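Local structure of phage-related conserved hypothetical protein, BB2244 (Bordetella bronchiseptica, 2BDV) at residues A[40-45]-A[145-150]; A[44-49]-A[56-61]. The protein is of unknown function but belongs to the SRAP family, whose characterised members crosslink to abasic sites in single-stranded DNA, so a related role is possible. All blocks are in the same frame, centred on the assembly; numbering follows the deposited sequence.

In the fold
Interactions 1 and 2 lie side by side, their centres about 6 Å apart, and share Thr44 and Met45 of strand 43-46. Both start from that strand; 56-61 follows soon after along the chain, 145-150 much later. Interaction 2 is local: it pairs strand 43-46 with strand 54-57 as a β-hairpin. Interaction 1 spans about 100 residues, setting Thr44 of the hairpin and Pro42 just before it against Phe147 of strand 147-151 in the mixed four-stranded sheet. The two meet directly: Arg57 NH1 probably donates to Arg41 O, and Gly61 N to Phe147 O at 2.8 Å. Segment 56-61 thus runs from the hairpin to strand 147-151, joining the two sheets inside the SRAP fold.

Interaction 1. Residues A[40-45]-A[145-150]; sequences TRPLTM and HGFAIV
Phe147 turns its ring toward strand 43-46 and the residue leading into it, and meets Pro42 and Thr44 with its outer carbons CE1 and CZ. The methyl of Thr44 comes from the opposite direction to the ring, with CG2 3.8 Å from Phe147 CE1. Pro42 joins from beside it, its ring running aslant to the phenyl and its CD 4.2 Å from Phe147 CZ. Both partners approach the phenyl obliquely, so the contact is simple apolar packing, without a stack and without a hydrogen bond across the two segments. Pro42 and Thr44, two residues apart in extended chain, direct their side chains to the same side, while Leu43 between them turns away. The rotation of Thr44 divides its two branches: CG2 lies beside the backbone N and anti to the carbonyl carbon, where it reaches the phenyl, whereas OG1 (chi1 78°) is left to bond to Ala56 O. The Phe147 ring is held further by a stack with Trp60 and by Ile95 and Val97 of strand 94-99, and the backbone of Phe147 bonds to that of Pro59 and Gly61. All three touching residues are buried, although only 105 Å² is hidden between the segments themselves. The contact therefore belongs to the hydrophobic core of the SRAP fold, where an aromatic from the mixed sheet packs against the hairpin formed by strands 43-46 and 54-57.

Interaction 2. Residues A[44-49]-A[56-61]; sequences TMHRLV and ARLPWG
The imidazole of His46 has Leu48 CD1 over the centre of one face, 3.8 Å above the ring plane, and Leu58 reaches it obliquely from the facing segment. His46 belongs to the first strand of a β-hairpin, 43-46 paired with 54-57, and Leu48 and Leu58 flank it in the chain that follows each strand. Both Leu58 methyls meet the ring, CD2 at 3.8 Å from His46 CD2, CD1 near His46 NE2. At the ring's other nitrogen, the backbone N of Leu48 donates to His46 ND1 over 3.1 Å, nearly straight at 173° but tilted 26° from the ring plane. Leu48 thus grips the imidazole twice, with its amide at ND1 and its side chain over the face.

Thr44 and Ala56 form an antiparallel hydrogen-bonded pair whose side chains share one face of the sheet, and His46 continues the pairing through a backbone bond to Ala54. Leu58, just past the strand, crosses Thr44 at about a right angle, with its CD2 3.6 Å from Thr44 OG1 and its CB against Thr44 CG2. Ile95 of strand 94-99 touches Thr44, His46 and Leu48, so the hairpin packs against the mixed sheet here too. Both backbone bonds of the pair are present: Ala56 N donates to Thr44 O at 3.0 Å, and Thr44 N to Ala56 O at 2.7 Å. Ala56 O is a double acceptor, since Thr44 OG1 also donates to it, at 3.1 Å, from 46° above the carbonyl plane.

Interaction 1. Residues A[40-45]-A[145-150]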
# COMPACT_ATOMS: atom_id res chain seq x y z
N THR A 40 -11.49 3.18 -1.72
CA THR A 40 -11.52 3.59 -3.11
C THR A 40 -10.84 2.50 -3.93
O THR A 40 -10.49 1.44 -3.40
CB THR A 40 -10.79 4.93 -3.34
OG1 THR A 40 -9.40 4.76 -3.07
CG2 THR A 40 -11.35 6.01 -2.40
N ARG A 41 -10.67 2.76 -5.23
CA ARG A 41 -10.03 1.80 -6.12
C ARG A 41 -8.71 2.37 -6.64
O ARG A 41 -8.65 2.87 -7.77
CB ARG A 41 -10.94 1.52 -7.32
CG ARG A 41 -12.36 1.12 -6.99
CD ARG A 41 -12.45 -0.33 -6.59
NE ARG A 41 -13.84 -0.77 -6.44
CZ ARG A 41 -14.73 -0.81 -7.44
NH1 ARG A 41 -14.38 -0.45 -8.66
NH2 ARG A 41 -15.97 -1.22 -7.20
N PRO A 42 -7.65 2.30 -5.83
CA PRO A 42 -6.37 2.84 -6.30
C PRO A 42 -5.77 1.95 -7.38
O PRO A 42 -6.10 0.77 -7.47
CB PRO A 42 -5.49 2.84 -5.04
CG PRO A 42 -6.48 2.70 -3.90
CD PRO A 42 -7.54 1.81 -4.46
N LEU A 43 -4.89 2.52 -8.20
CA LEU A 43 -4.22 1.74 -9.23
C LEU A 43 -3.36 0.70 -8.54
O LEU A 43 -2.78 0.97 -7.49
CB LEU A 43 -3.31 2.62 -10.07
CG LEU A 43 -3.96 3.44 -11.18
CD1 LEU A 43 -2.97 4.44 -11.73
CD2 LEU A 43 -4.43 2.48 -12.27
N THR A 44 -3.28 -0.49 -9.12
CA THR A 44 -2.44 -1.56 -8.59
C THR A 44 -1.84 -2.33 -9.76
O THR A 44 -2.38 -2.29 -10.87
CB THR A 44 -3.22 -2.59 -7.70
OG1 THR A 44 -3.94 -3.51 -8.54
CG2 THR A 44 -4.20 -1.90 -6.77
N MSE A 45 -0.74 -3.01 -9.51
CA MSE A 45 -0.09 -3.82 -10.52
C MSE A 45 0.05 -5.22 -9.95
O MSE A 45 0.38 -5.38 -8.77
CB MSE A 45 1.27 -3.23 -10.89
CG MSE A 45 1.13 -1.85 -11.53
SE MSE A 45 2.75 -1.16 -12.31
CE MSE A 45 3.59 -0.56 -10.70
N HIS A 145 -13.30 -8.43 -1.08
CA HIS A 145 -12.15 -8.72 -1.93
C HIS A 145 -11.19 -7.54 -1.99
O HIS A 145 -10.48 -7.36 -2.98
CB HIS A 145 -12.62 -9.12 -3.34
CG HIS A 145 -13.49 -10.34 -3.35
ND1 HIS A 145 -14.85 -10.27 -3.11
CD2 HIS A 145 -13.20 -11.65 -3.48
CE1 HIS A 145 -15.35 -11.50 -3.08
NE2 HIS A 145 -14.36 -12.35 -3.30
N GLY A 146 -11.16 -6.75 -0.92
CA GLY A 146 -10.27 -5.60 -0.87
C GLY A 146 -8.85 -5.98 -0.48
O GLY A 146 -8.59 -7.12 -0.11
N PHE A 147 -7.91 -5.03 -0.56
CA PHE A 147 -6.53 -5.33 -0.20
C PHE A 147 -6.01 -4.47 0.95
O PHE A 147 -6.67 -3.52 1.36
CB PHE A 147 -5.60 -5.16 -1.42
CG PHE A 147 -5.44 -3.73 -1.88
CD1 PHE A 147 -6.18 -3.24 -2.94
CD2 PHE A 147 -4.52 -2.89 -1.26
CE1 PHE A 147 -6.01 -1.93 -3.40
CE2 PHE A 147 -4.34 -1.57 -1.70
CZ PHE A 147 -5.09 -1.09 -2.78
N ALA A 148 -4.85 -4.83 1.47
CA ALA A 148 -4.22 -4.06 2.54
C ALA A 148 -2.76 -3.80 2.12
O ALA A 148 -2.15 -4.63 1.44
CB ALA A 148 -4.27 -4.83 3.85
N ILE A 149 -2.21 -2.65 2.50
CA ILE A 149 -0.82 -2.33 2.18
C ILE A 149 0.05 -2.98 3.26
O ILE A 149 -0.24 -2.84 4.44
CB ILE A 149 -0.53 -0.80 2.20
CG1 ILE A 149 -1.44 -0.07 1.21
CG2 ILE A 149 0.92 -0.52 1.82
CD1 ILE A 149 -1.46 -0.72 -0.15
N VAL A 150 1.10 -3.71 2.87
CA VAL A 150 1.98 -4.33 3.86
C VAL A 150 2.75 -3.21 4.55
O VAL A 150 3.42 -2.42 3.88
CB VAL A 150 3.00 -5.29 3.23
CG1 VAL A 150 3.92 -5.85 4.31
CG2 VAL A 150 2.29 -6.41 2.50

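Interaction 2. Residues A[44-49]-A[56-61]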
# COMPACT_ATOMS: atom_id res chain seq x y z
N THR A 44 -3.28 -0.49 -9.12
CA THR A 44 -2.44 -1.56 -8.59
C THR A 44 -1.84 -2.33 -9.76
O THR A 44 -2.38 -2.29 -10.87
CB THR A 44 -3.22 -2.59 -7.70
OG1 THR A 44 -3.94 -3.51 -8.54
CG2 THR A 44 -4.20 -1.90 -6.77
N MSE A 45 -0.74 -3.01 -9.51
CA MSE A 45 -0.09 -3.82 -10.52
C MSE A 45 0.05 -5.22 -9.95
O MSE A 45 0.38 -5.38 -8.77
CB MSE A 45 1.27 -3.23 -10.89
CG MSE A 45 1.13 -1.85 -11.53
SE MSE A 45 2.75 -1.16 -12.31
CE MSE A 45 3.59 -0.56 -10.70
N HIS A 46 -0.23 -6.23 -10.78
CA HIS A 46 -0.19 -7.62 -10.34
C HIS A 46 -0.27 -8.65 -11.47
O HIS A 46 -0.45 -8.30 -12.64
CB HIS A 46 -1.35 -7.88 -9.38
CG HIS A 46 -2.69 -7.74 -10.02
ND1 HIS A 46 -3.17 -8.63 -10.97
CD2 HIS A 46 -3.66 -6.80 -9.86
CE1 HIS A 46 -4.37 -8.24 -11.37
NE2 HIS A 46 -4.69 -7.14 -10.72
N ARG A 47 -0.17 -9.91 -11.09
CA ARG A 47 -0.26 -11.03 -12.02
C ARG A 47 -1.16 -12.08 -11.37
O ARG A 47 -0.84 -13.27 -11.35
CB ARG A 47 1.14 -11.60 -12.28
CG ARG A 47 2.11 -10.53 -12.76
CD ARG A 47 3.50 -11.08 -12.95
NE ARG A 47 3.57 -12.11 -13.99
CZ ARG A 47 4.67 -12.80 -14.26
NH1 ARG A 47 4.66 -13.72 -15.21
NH2 ARG A 47 5.78 -12.58 -13.56
N LEU A 48 -2.30 -11.63 -10.85
CA LEU A 48 -3.24 -12.50 -10.16
C LEU A 48 -4.06 -13.43 -11.06
O LEU A 48 -4.49 -14.50 -10.63
CB LEU A 48 -4.19 -11.66 -9.31
CG LEU A 48 -3.50 -10.78 -8.27
CD1 LEU A 48 -4.54 -9.94 -7.53
CD2 LEU A 48 -2.72 -11.66 -7.32
N VAL A 49 -4.27 -13.02 -12.30
CA VAL A 49 -5.05 -13.83 -13.23
C VAL A 49 -4.19 -14.37 -14.37
O VAL A 49 -3.70 -13.61 -15.20
CB VAL A 49 -6.22 -13.02 -13.81
CG1 VAL A 49 -7.12 -13.94 -14.65
CG2 VAL A 49 -7.03 -12.37 -12.68
N ALA A 56 -4.44 -2.50 -12.99
CA ALA A 56 -5.88 -2.34 -12.76
C ALA A 56 -6.19 -1.70 -11.41
O ALA A 56 -5.32 -1.54 -10.56
CB ALA A 56 -6.57 -3.69 -12.86
N ARG A 57 -7.46 -1.33 -11.23
CA ARG A 57 -7.90 -0.70 -10.00
C ARG A 57 -8.59 -1.71 -9.09
O ARG A 57 -9.58 -2.33 -9.46
CB ARG A 57 -8.86 0.45 -10.30
CG ARG A 57 -8.19 1.62 -10.97
CD ARG A 57 -9.12 2.80 -11.11
NE ARG A 57 -8.42 3.98 -11.63
CZ ARG A 57 -7.70 4.82 -10.89
NH1 ARG A 57 -7.59 4.63 -9.59
NH2 ARG A 57 -7.09 5.84 -11.46
N LEU A 58 -8.04 -1.88 -7.90
CA LEU A 58 -8.60 -2.82 -6.94
C LEU A 58 -9.04 -2.04 -5.71
O LEU A 58 -8.52 -0.96 -5.43
CB LEU A 58 -7.55 -3.88 -6.59
CG LEU A 58 -7.43 -5.12 -7.50
CD1 LEU A 58 -7.42 -4.73 -8.96
CD2 LEU A 58 -6.18 -5.89 -7.12
N PRO A 59 -10.02 -2.57 -4.97
CA PRO A 59 -10.54 -1.94 -3.75
C PRO A 59 -9.56 -1.99 -2.59
O PRO A 59 -9.07 -3.07 -2.23
CB PRO A 59 -11.80 -2.75 -3.44
CG PRO A 59 -12.21 -3.28 -4.75
CD PRO A 59 -10.90 -3.67 -5.39
N TRP A 60 -9.27 -0.83 -2.01
CA TRP A 60 -8.37 -0.72 -0.87
C TRP A 60 -9.20 -0.86 0.40
O TRP A 60 -10.08 -0.04 0.66
CB TRP A 60 -7.66 0.64 -0.89
CG TRP A 60 -6.63 0.82 0.19
CD1 TRP A 60 -6.07 -0.17 0.95
CD2 TRP A 60 -6.00 2.04 0.59
NE1 TRP A 60 -5.14 0.36 1.79
CE2 TRP A 60 -5.07 1.71 1.60
CE3 TRP A 60 -6.13 3.38 0.20
CZ2 TRP A 60 -4.27 2.68 2.22
CZ3 TRP A 60 -5.34 4.34 0.82
CH2 TRP A 60 -4.42 3.99 1.82
N GLY A 61 -8.94 -1.90 1.18
CA GLY A 61 -9.68 -2.12 2.40
C GLY A 61 -10.26 -3.53 2.44
O GLY A 61 -11.25 -3.82 1.77